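Local coordinates for lipoprotein (Colwellia psychrerythraea, PDB 3O0Y), which is of unknown function but is a predicted lipoprotein of the DUF885 family, whose clan suggests kinship with metallopeptidases, at residues V246-K249 and V250-V254; Q304-Q307 and I308-E312; D351-A354 and G355-L359. All blocks are in the same frame, centred on the assembly; numbering follows the deposited sequence.

Contact 1 (V246-K249 and V250-V254); sequences VIAK and VSQVV
Val250 N to Val246 O continues the i to i+4 backbone bonding of the long helix 236-268, which from Lys249 on is joined by a wider turn of pi type at 250-254. Val250, Ser251 and Gln252 each donate to the carbonyl four residues back, the last from Gln252 N to Ala248 O at 2.8 Å. Lys249 O then takes two donors: Val253 N at 2.8 Å, from 38° above the carbonyl plane, and Val254 N at 3.0 Å, within that plane and on a straighter path. Val253 has phi -116°, away from the alpha value, consistent with the widened turn. Among the side chains, Val246 CG1 meets Val250 CG2 at 4.2 Å, the two valines crossing at a slant. In Val250 this methyl lies beside the backbone N, anti to the carbonyl carbon, which also brings CG2 to 3.3 Å from Val246 O. Gln252 runs back along the helix, its chain extended beyond CG, and lays its amide over the previous turn, with NE2 3.9 Å from Ala248 CB. The bent Lys249 chain brushes Val253 only loosely, CD to CG2. Val246 and Val250 face inward, against Phe224 and Phe220 of helix 219-228, while Val246 and Lys249 also touch Ile168 and Leu171 of helix 161-172. The side-chain contacts are thus apolar, with the Gln252 amide resting against a methyl group; the polar work falls to the backbone, where Lys249 O, shared by two N-H groups, lets the helix take in the pi-type turn with both amides still bonded.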
ATOM      1  N   VAL A 246       5.515  22.584  20.534  1.00 12.06           N
ATOM      2  CA  VAL A 246       5.316  21.983  19.222  1.00 11.47           C
ATOM      3  C   VAL A 246       5.573  23.005  18.153  1.00 13.37           C
ATOM      4  O   VAL A 246       6.335  22.735  17.248  1.00 10.88           O
ATOM      5  CB  VAL A 246       3.916  21.352  19.037  1.00 10.64           C
ATOM      6  CG1 VAL A 246       3.683  20.972  17.514  1.00  8.77           C
ATOM      7  CG2 VAL A 246       3.815  20.078  19.957  1.00  8.94           C
ATOM      8  N   ILE A 247       5.021  24.208  18.314  1.00 11.71           N
ATOM      9  CA  ILE A 247       5.267  25.287  17.360  1.00 13.37           C
ATOM     10  C   ILE A 247       6.736  25.604  17.241  1.00 12.38           C
ATOM     11  O   ILE A 247       7.216  25.851  16.133  1.00 14.71           O
ATOM     12  CB  ILE A 247       4.496  26.593  17.740  1.00 11.58           C
ATOM     13  CG1 ILE A 247       2.990  26.344  17.622  1.00 11.89           C
ATOM     14  CG2 ILE A 247       5.022  27.770  16.863  1.00 12.82           C
ATOM     15  CD1 ILE A 247       2.084  27.425  18.324  1.00 14.11           C
ATOM     16  N   ALA A 248       7.437  25.633  18.368  1.00 13.43           N
ATOM     17  CA  ALA A 248       8.873  25.866  18.369  1.00 13.10           C
ATOM     18  C   ALA A 248       9.644  24.805  17.572  1.00 14.45           C
ATOM     19  O   ALA A 248      10.517  25.141  16.762  1.00 13.74           O
ATOM     20  CB  ALA A 248       9.409  25.958  19.775  1.00 13.95           C
ATOM     21  N   LYS A 249       9.346  23.528  17.781  1.00 13.14           N
ATOM     22  CA  LYS A 249      10.038  22.512  16.969  1.00 13.40           C
ATOM     23  C   LYS A 249       9.734  22.644  15.489  1.00 12.95           C
ATOM     24  O   LYS A 249      10.603  22.410  14.644  1.00 14.22           O
ATOM     25  CB  LYS A 249       9.710  21.100  17.431  1.00 13.58           C
ATOM     26  CG  LYS A 249      10.088  20.764  18.861  1.00 14.05           C
ATOM     27  CD  LYS A 249      11.547  20.889  19.103  1.00 19.36           C
ATOM     28  CE  LYS A 249      11.904  20.415  20.515  1.00 23.96           C
ATOM     29  NZ  LYS A 249      13.329  20.660  20.802  1.00 26.29           N
ATOM     30  N   VAL A 250       8.497  22.925  15.160  1.00 12.06           N
ATOM     31  CA  VAL A 250       8.078  22.982  13.747  1.00 13.07           C
ATOM     32  C   VAL A 250       8.844  24.138  13.097  1.00 13.46           C
ATOM     33  O   VAL A 250       9.433  23.983  12.004  1.00 12.58           O
ATOM     34  CB  VAL A 250       6.576  23.138  13.591  1.00 12.84           C
ATOM     35  CG1 VAL A 250       6.160  23.483  12.125  1.00 12.51           C
ATOM     36  CG2 VAL A 250       5.810  21.865  14.060  1.00 14.65           C
ATOM     37  N   SER A 251       8.857  25.299  13.767  1.00 12.67           N
ATOM     38  CA  SER A 251       9.502  26.492  13.236  1.00 14.30           C
ATOM     39  C   SER A 251      10.983  26.360  13.183  1.00 14.70           C
ATOM     40  O   SER A 251      11.641  26.763  12.205  1.00 16.50           O
ATOM     41  CB  SER A 251       9.152  27.711  14.121  1.00 15.36           C
ATOM     42  OG  SER A 251       9.813  28.850  13.627  1.00 22.28           O
ATOM     43  N   GLN A 252      11.557  25.853  14.250  1.00 15.87           N
ATOM     44  CA  GLN A 252      12.999  25.868  14.371  1.00 16.83           C
ATOM     45  C   GLN A 252      13.733  24.652  13.805  1.00 15.85           C
ATOM     46  O   GLN A 252      14.945  24.750  13.466  1.00 13.46           O
ATOM     47  CB  GLN A 252      13.377  26.033  15.826  1.00 18.22           C
ATOM     48  CG  GLN A 252      12.855  27.358  16.412  1.00 21.89           C
ATOM     49  CD  GLN A 252      12.941  27.411  17.932  1.00 26.93           C
ATOM     50  OE1 GLN A 252      13.701  26.668  18.555  1.00 29.63           O
ATOM     51  NE2 GLN A 252      12.174  28.335  18.537  1.00 30.81           N
ATOM     52  N   VAL A 253      13.028  23.514  13.773  1.00 13.92           N
ATOM     53  CA  VAL A 253      13.676  22.266  13.379  1.00 14.24           C
ATOM     54  C   VAL A 253      13.033  21.731  12.068  1.00 13.63           C
ATOM     55  O   VAL A 253      13.746  21.548  11.077  1.00 11.52           O
ATOM     56  CB  VAL A 253      13.669  21.248  14.469  1.00 14.58           C
ATOM     57  CG1 VAL A 253      14.486  20.039  14.028  1.00 13.71           C
ATOM     58  CG2 VAL A 253      14.331  21.848  15.783  1.00 15.14           C
ATOM     59  N   VAL A 254      11.712  21.560  12.042  1.00 13.63           N
ATOM     60  CA  VAL A 254      11.059  20.940  10.889  1.00 13.13           C
ATOM     61  C   VAL A 254      11.207  21.760   9.647  1.00 13.96           C
ATOM     62  O   VAL A 254      11.619  21.222   8.605  1.00 11.57           O
ATOM     63  CB  VAL A 254       9.580  20.629  11.151  1.00 12.05           C
ATOM     64  CG1 VAL A 254       8.905  20.025   9.912  1.00 13.87           C
ATOM     65  CG2 VAL A 254       9.505  19.630  12.384  1.00 12.63           C
TER

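Contact 2 (Q304-Q307 and I308-E312); sequences QIHQ and IGLDE
Gln307 reaches Asp311 because its CG stands anti to the backbone N and the chain then bends at chi2 (63°), swinging the amide forward along the helix. In Asp311, CG lies beside the backbone N, which tips the carboxylate back over the preceding turn toward Gln307. NE2 of Gln307 donates to Asp311 OD1 at 3.0 Å, with an N-H...O angle of 150°. The acceptor lies in the amide plane, yet the donor meets OD1 from above the carboxylate plane, the two flat groups being turned 43° apart. Beneath this link Asp311 N bonds to Gln307 O at 2.9 Å, so one residue pair is joined through both backbone and side chains. Leu310 runs roughly at right angles to Gln307, its CB 4.0 Å from Gln307 NE2, and its CD1 approaches the His306 ring obliquely. Ile308 folds CG1 back to 3.2 Å from Gln304 O. On the packed side, Ile305 touches Thr512 of helix 491-515 and Ile308 touches Leu561 of helix 555-574; farther on, Glu312 forms salt bridges with Arg315 and Lys557. An i to i+4 Gln-Asp side-chain bond on the outer face of a regular alpha-helix, here the start of helix 302-326, is the motif.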
ATOM      1  N   GLN A 304       6.182 -11.052 -21.410  1.00  8.42           N
ATOM      2  CA  GLN A 304       5.040 -11.935 -21.130  1.00  7.62           C
ATOM      3  C   GLN A 304       3.942 -11.244 -20.290  1.00  7.15           C
ATOM      4  O   GLN A 304       2.754 -11.507 -20.517  1.00  8.02           O
ATOM      5  CB  GLN A 304       5.519 -13.164 -20.423  1.00  8.93           C
ATOM      6  CG  GLN A 304       6.382 -14.076 -21.328  1.00 10.92           C
ATOM      7  CD  GLN A 304       7.083 -15.207 -20.543  1.00 14.58           C
ATOM      8  OE1 GLN A 304       7.735 -14.974 -19.534  1.00 12.22           O
ATOM      9  NE2 GLN A 304       6.911 -16.448 -21.014  1.00 20.70           N
ATOM     10  N   ILE A 305       4.375 -10.464 -19.303  1.00  8.00           N
ATOM     11  CA  ILE A 305       3.451  -9.743 -18.426  1.00  7.82           C
ATOM     12  C   ILE A 305       2.679  -8.695 -19.246  1.00  7.30           C
ATOM     13  O   ILE A 305       1.479  -8.554 -19.116  1.00  7.43           O
ATOM     14  CB  ILE A 305       4.182  -9.119 -17.214  1.00  7.83           C
ATOM     15  CG1 ILE A 305       4.775 -10.250 -16.357  1.00 11.60           C
ATOM     16  CG2 ILE A 305       3.178  -8.233 -16.370  1.00  7.53           C
ATOM     17  CD1 ILE A 305       5.785  -9.792 -15.312  1.00  9.29           C
ATOM     18  N   HIS A 306       3.401  -7.968 -20.097  1.00  7.47           N
ATOM     19  CA  HIS A 306       2.769  -6.989 -21.020  1.00  6.33           C
ATOM     20  C   HIS A 306       1.701  -7.611 -21.843  1.00  7.32           C
ATOM     21  O   HIS A 306       0.612  -7.090 -21.954  1.00  7.67           O
ATOM     22  CB  HIS A 306       3.889  -6.359 -21.898  1.00  5.93           C
ATOM     23  CG  HIS A 306       3.519  -5.059 -22.552  1.00  8.06           C
ATOM     24  ND1 HIS A 306       3.145  -4.968 -23.881  1.00 21.24           N
ATOM     25  CD2 HIS A 306       3.496  -3.798 -22.071  1.00  3.92           C
ATOM     26  CE1 HIS A 306       2.900  -3.692 -24.180  1.00 12.12           C
ATOM     27  NE2 HIS A 306       3.143  -2.961 -23.106  1.00 13.82           N
ATOM     28  N   GLN A 307       1.981  -8.808 -22.385  1.00  6.66           N
ATOM     29  CA  GLN A 307       1.003  -9.514 -23.207  1.00  8.53           C
ATOM     30  C   GLN A 307      -0.175 -10.012 -22.421  1.00  8.59           C
ATOM     31  O   GLN A 307      -1.305  -9.960 -22.931  1.00  8.22           O
ATOM     32  CB  GLN A 307       1.647 -10.705 -23.935  1.00  8.32           C
ATOM     33  CG  GLN A 307       0.806 -11.354 -24.970  1.00 10.75           C
ATOM     34  CD  GLN A 307       0.484 -10.404 -26.120  1.00 16.82           C
ATOM     35  OE1 GLN A 307       1.390  -9.790 -26.677  1.00 15.44           O
ATOM     36  NE2 GLN A 307      -0.790 -10.156 -26.365  1.00 13.53           N
ATOM     37  N   ILE A 308       0.041 -10.440 -21.180  1.00  8.40           N
ATOM     38  CA  ILE A 308      -1.071 -10.831 -20.348  1.00  8.21           C
ATOM     39  C   ILE A 308      -1.954  -9.593 -20.120  1.00  6.45           C
ATOM     40  O   ILE A 308      -3.197  -9.676 -20.193  1.00  9.36           O
ATOM     41  CB  ILE A 308      -0.610 -11.375 -18.998  1.00 10.23           C
ATOM     42  CG1 ILE A 308       0.096 -12.735 -19.183  1.00 10.84           C
ATOM     43  CG2 ILE A 308      -1.804 -11.419 -18.037  1.00 10.56           C
ATOM     44  CD1 ILE A 308       0.858 -13.137 -17.873  1.00 13.36           C
ATOM     45  N   GLY A 309      -1.329  -8.446 -19.887  1.00  7.72           N
ATOM     46  CA  GLY A 309      -2.060  -7.192 -19.804  1.00  8.23           C
ATOM     47  C   GLY A 309      -2.895  -6.878 -21.043  1.00  7.99           C
ATOM     48  O   GLY A 309      -4.090  -6.567 -20.954  1.00  7.11           O
ATOM     49  N   LEU A 310      -2.309  -6.947 -22.196  1.00  7.60           N
ATOM     50  CA  LEU A 310      -3.029  -6.696 -23.424  1.00  6.92           C
ATOM     51  C   LEU A 310      -4.191  -7.647 -23.595  1.00  6.90           C
ATOM     52  O   LEU A 310      -5.291  -7.187 -24.005  1.00  8.16           O
ATOM     53  CB  LEU A 310      -2.101  -6.795 -24.643  1.00  6.78           C
ATOM     54  CG  LEU A 310      -1.035  -5.642 -24.720  1.00 10.90           C
ATOM     55  CD1 LEU A 310      -0.017  -5.972 -25.805  1.00 14.11           C
ATOM     56  CD2 LEU A 310      -1.681  -4.270 -24.950  1.00 11.25           C
ATOM     57  N   ASP A 311      -4.008  -8.948 -23.323  1.00  7.38           N
ATOM     58  CA  ASP A 311      -5.105  -9.885 -23.463  1.00  6.92           C
ATOM     59  C   ASP A 311      -6.213  -9.640 -22.484  1.00  7.58           C
ATOM     60  O   ASP A 311      -7.366  -9.802 -22.828  1.00  6.92           O
ATOM     61  CB  ASP A 311      -4.653 -11.344 -23.340  1.00  7.39           C
ATOM     62  CG  ASP A 311      -3.561 -11.708 -24.419  1.00 14.95           C
ATOM     63  OD1 ASP A 311      -3.523 -11.054 -25.489  1.00 21.81           O
ATOM     64  OD2 ASP A 311      -2.789 -12.685 -24.184  1.00 17.59           O
ATOM     65  N   GLU A 312      -5.850  -9.281 -21.264  1.00  7.17           N
ATOM     66  CA  GLU A 312      -6.897  -8.972 -20.252  1.00  5.83           C
ATOM     67  C   GLU A 312      -7.699  -7.692 -20.594  1.00  5.87           C
ATOM     68  O   GLU A 312      -8.907  -7.626 -20.383  1.00  5.74           O
ATOM     69  CB  GLU A 312      -6.297  -8.858 -18.859  1.00  7.13           C
ATOM     70  CG  GLU A 312      -5.943 -10.204 -18.277  1.00  8.17           C
ATOM     71  CD  GLU A 312      -7.232 -11.009 -17.909  1.00 14.25           C
ATOM     72  OE1 GLU A 312      -7.876 -10.604 -16.922  1.00 13.82           O
ATOM     73  OE2 GLU A 312      -7.655 -11.905 -18.695  1.00 13.14           O
TER

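Contact 3 (D351-A354 and G355-L359); sequences DSIA and GREEL. With SO4 (sulfate ion), chain E.
Asp351 and Arg356 lie side by side and point the same way, yet their flat ends are turned 62° to one another. Arg356 NH2 and NH1 both grip Asp351 OD1, at 2.9 and 3.1 Å, in a salt bridge that keeps OD1 in the guanidinium plane. NH2 uses the anti lone pair of OD1, whereas NH1 comes from above the carboxylate plane. The arginine chain is extended from CG to NE, and its far side is tied by NE to Leu421 O, which fixes the rotation of the group. Next to Asp351 in the chain, Ser352 is the N-cap of helix 353-373. Its OG, placed between the backbone N and the carbonyl carbon (chi1 61°), accepts from Gly355 N at 3.0 Å and is also hydrogen-bonded to Glu350 OE1. Ser352 O takes the Arg356 N-H, N to O 3.1 Å, the first full-turn bond of the helix. At this same N-terminus a sulfate ion, probably from the crystallisation liquor, receives the Ile353 N-H, with Ile353 N 2.9 Å from O4 and 3.0 Å from O3; the helix dipole would favour an anion here. Ile353 and Glu357 run alongside each other one turn apart, with Ile353 CG2 3.6 Å from Glu357 OE2, the glutamate chain extended beyond CG.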
ATOM      1  N   ASP A 351     -22.665  18.319  -5.020  1.00 11.02           N
ATOM      2  CA  ASP A 351     -21.475  18.872  -4.378  1.00 11.85           C
ATOM      3  C   ASP A 351     -21.893  19.779  -3.190  1.00 12.62           C
ATOM      4  O   ASP A 351     -22.102  21.004  -3.341  1.00 12.78           O
ATOM      5  CB  ASP A 351     -20.680  19.627  -5.423  1.00 14.40           C
ATOM      6  CG  ASP A 351     -19.447  20.307  -4.860  1.00 18.02           C
ATOM      7  OD1 ASP A 351     -18.982  20.033  -3.734  1.00 15.93           O
ATOM      8  OD2 ASP A 351     -18.978  21.221  -5.564  1.00 23.83           O
ATOM      9  N   SER A 352     -22.172  19.141  -2.054  1.00 10.96           N
ATOM     10  CA  SER A 352     -22.760  19.806  -0.889  1.00 10.55           C
ATOM     11  C   SER A 352     -22.479  18.931   0.297  1.00  9.77           C
ATOM     12  O   SER A 352     -22.070  17.748   0.145  1.00  9.47           O
ATOM     13  CB  SER A 352     -24.272  19.934  -1.056  1.00 12.02           C
ATOM     14  OG  SER A 352     -24.887  18.656  -1.180  1.00  9.17           O
ATOM     15  N   ILE A 353     -22.709  19.464   1.467  1.00  7.95           N
ATOM     16  CA  ILE A 353     -22.700  18.642   2.683  1.00  7.72           C
ATOM     17  C   ILE A 353     -23.662  17.414   2.597  1.00  6.86           C
ATOM     18  O   ILE A 353     -23.270  16.295   2.981  1.00  6.53           O
ATOM     19  CB  ILE A 353     -23.042  19.467   3.923  1.00  9.22           C
ATOM     20  CG1 ILE A 353     -21.857  20.442   4.172  1.00 14.03           C
ATOM     21  CG2 ILE A 353     -23.189  18.572   5.162  1.00  9.30           C
ATOM     22  CD1 ILE A 353     -22.223  21.561   5.181  1.00 17.95           C
ATOM     23  N   ALA A 354     -24.853  17.598   2.041  1.00  6.99           N
ATOM     24  CA  ALA A 354     -25.832  16.508   1.991  1.00  7.86           C
ATOM     25  C   ALA A 354     -25.353  15.449   0.999  1.00  7.31           C
ATOM     26  O   ALA A 354     -25.588  14.249   1.180  1.00  5.93           O
ATOM     27  CB  ALA A 354     -27.188  17.005   1.569  1.00  8.79           C
ATOM     28  N   GLY A 355     -24.710  15.865  -0.074  1.00  7.20           N
ATOM     29  CA  GLY A 355     -24.289  14.891  -1.092  1.00  7.45           C
ATOM     30  C   GLY A 355     -23.168  14.029  -0.502  1.00  6.44           C
ATOM     31  O   GLY A 355     -23.064  12.826  -0.754  1.00  6.81           O
ATOM     32  N   ARG A 356     -22.241  14.659   0.220  1.00  6.99           N
ATOM     33  CA  ARG A 356     -21.201  13.907   0.869  1.00  5.85           C
ATOM     34  C   ARG A 356     -21.760  12.983   1.965  1.00  7.30           C
ATOM     35  O   ARG A 356     -21.270  11.862   2.146  1.00  7.41           O
ATOM     36  CB  ARG A 356     -20.074  14.823   1.330  1.00  6.82           C
ATOM     37  CG  ARG A 356     -19.256  15.311   0.192  1.00  7.73           C
ATOM     38  CD  ARG A 356     -18.315  16.465   0.613  1.00 11.37           C
ATOM     39  NE  ARG A 356     -17.500  16.836  -0.549  1.00 11.91           N
ATOM     40  CZ  ARG A 356     -17.866  17.645  -1.522  1.00 12.56           C
ATOM     41  NH1 ARG A 356     -17.042  17.885  -2.535  1.00 12.44           N
ATOM     42  NH2 ARG A 356     -19.012  18.287  -1.457  1.00 12.48           N
ATOM     43  N   GLU A 357     -22.765  13.446   2.717  1.00  5.04           N
ATOM     44  CA  GLU A 357     -23.441  12.568   3.643  1.00  6.57           C
ATOM     45  C   GLU A 357     -24.098  11.368   3.002  1.00  4.69           C
ATOM     46  O   GLU A 357     -24.099  10.235   3.592  1.00  7.23           O
ATOM     47  CB  GLU A 357     -24.525  13.354   4.466  1.00  6.26           C
ATOM     48  CG  GLU A 357     -23.922  14.332   5.492  1.00  7.77           C
ATOM     49  CD  GLU A 357     -24.940  15.303   6.129  1.00 11.09           C
ATOM     50  OE1 GLU A 357     -26.046  15.538   5.554  1.00 14.25           O
ATOM     51  OE2 GLU A 357     -24.546  15.892   7.212  1.00 13.76           O
ATOM     52  N   GLU A 358     -24.654  11.571   1.826  1.00  5.10           N
ATOM     53  CA  GLU A 358     -25.280  10.491   1.071  1.00  6.48           C
ATOM     54  C   GLU A 358     -24.234   9.471   0.658  1.00  4.74           C
ATOM     55  O   GLU A 358     -24.424   8.267   0.805  1.00  6.15           O
ATOM     56  CB  GLU A 358     -26.037  11.011  -0.155  1.00  6.91           C
ATOM     57  CG  GLU A 358     -26.891   9.871  -0.796  1.00  9.93           C
ATOM     58  CD  GLU A 358     -27.598  10.264  -2.086  1.00 22.12           C
ATOM     59  OE1 GLU A 358     -27.514  11.418  -2.491  1.00 24.69           O
ATOM     60  OE2 GLU A 358     -28.148   9.364  -2.740  1.00 25.45           O
ATOM     61  N   LEU A 359     -23.102   9.931   0.119  1.00  6.15           N
ATOM     62  CA  LEU A 359     -22.042   9.057  -0.238  1.00  5.80           C
ATOM     63  C   LEU A 359     -21.590   8.209   0.947  1.00  6.68           C
ATOM     64  O   LEU A 359     -21.458   6.993   0.856  1.00  5.16           O
ATOM     65  CB  LEU A 359     -20.897   9.875  -0.857  1.00  6.16           C
ATOM     66  CG  LEU A 359     -19.749   9.166  -1.493  1.00  7.35           C
ATOM     67  CD1 LEU A 359     -18.832  10.211  -2.332  1.00  7.29           C
ATOM     68  CD2 LEU A 359     -18.921   8.406  -0.445  1.00  8.64           C
TER
HETATM   69  S   SO4 E 611     -23.804  22.797   1.343  1.00 55.05           S
HETATM   70  O1  SO4 E 611     -24.207  23.341   0.018  1.00 56.14           O
HETATM   71  O2  SO4 E 611     -23.900  23.892   2.335  1.00 57.79           O
HETATM   72  O3  SO4 E 611     -24.706  21.732   1.759  1.00 58.89           O
HETATM   73  O4  SO4 E 611     -22.434  22.297   1.304  1.00 54.31           O

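Overall arrangement
All three contacts are local: contacts 1 and 2 lie within helices 236-268 and 302-326, and contact 3 spans the N-cap and first turn of helix 353-373. None touches another; contacts 1 and 2 lie on opposite sides of the chain's centre, with centres about 50 Å apart, and contact 3 is about 37 and 39 Å from them, centre to centre. Contacts 1 and 2 are partly buried, packing apolar side chains against neighbouring helices. They differ in that contact 1 departs from regular alpha geometry while contact 2 keeps it and adds a polar side-chain bond. Contact 3 is a surface contact, where charge, capping and a bound anion dominate.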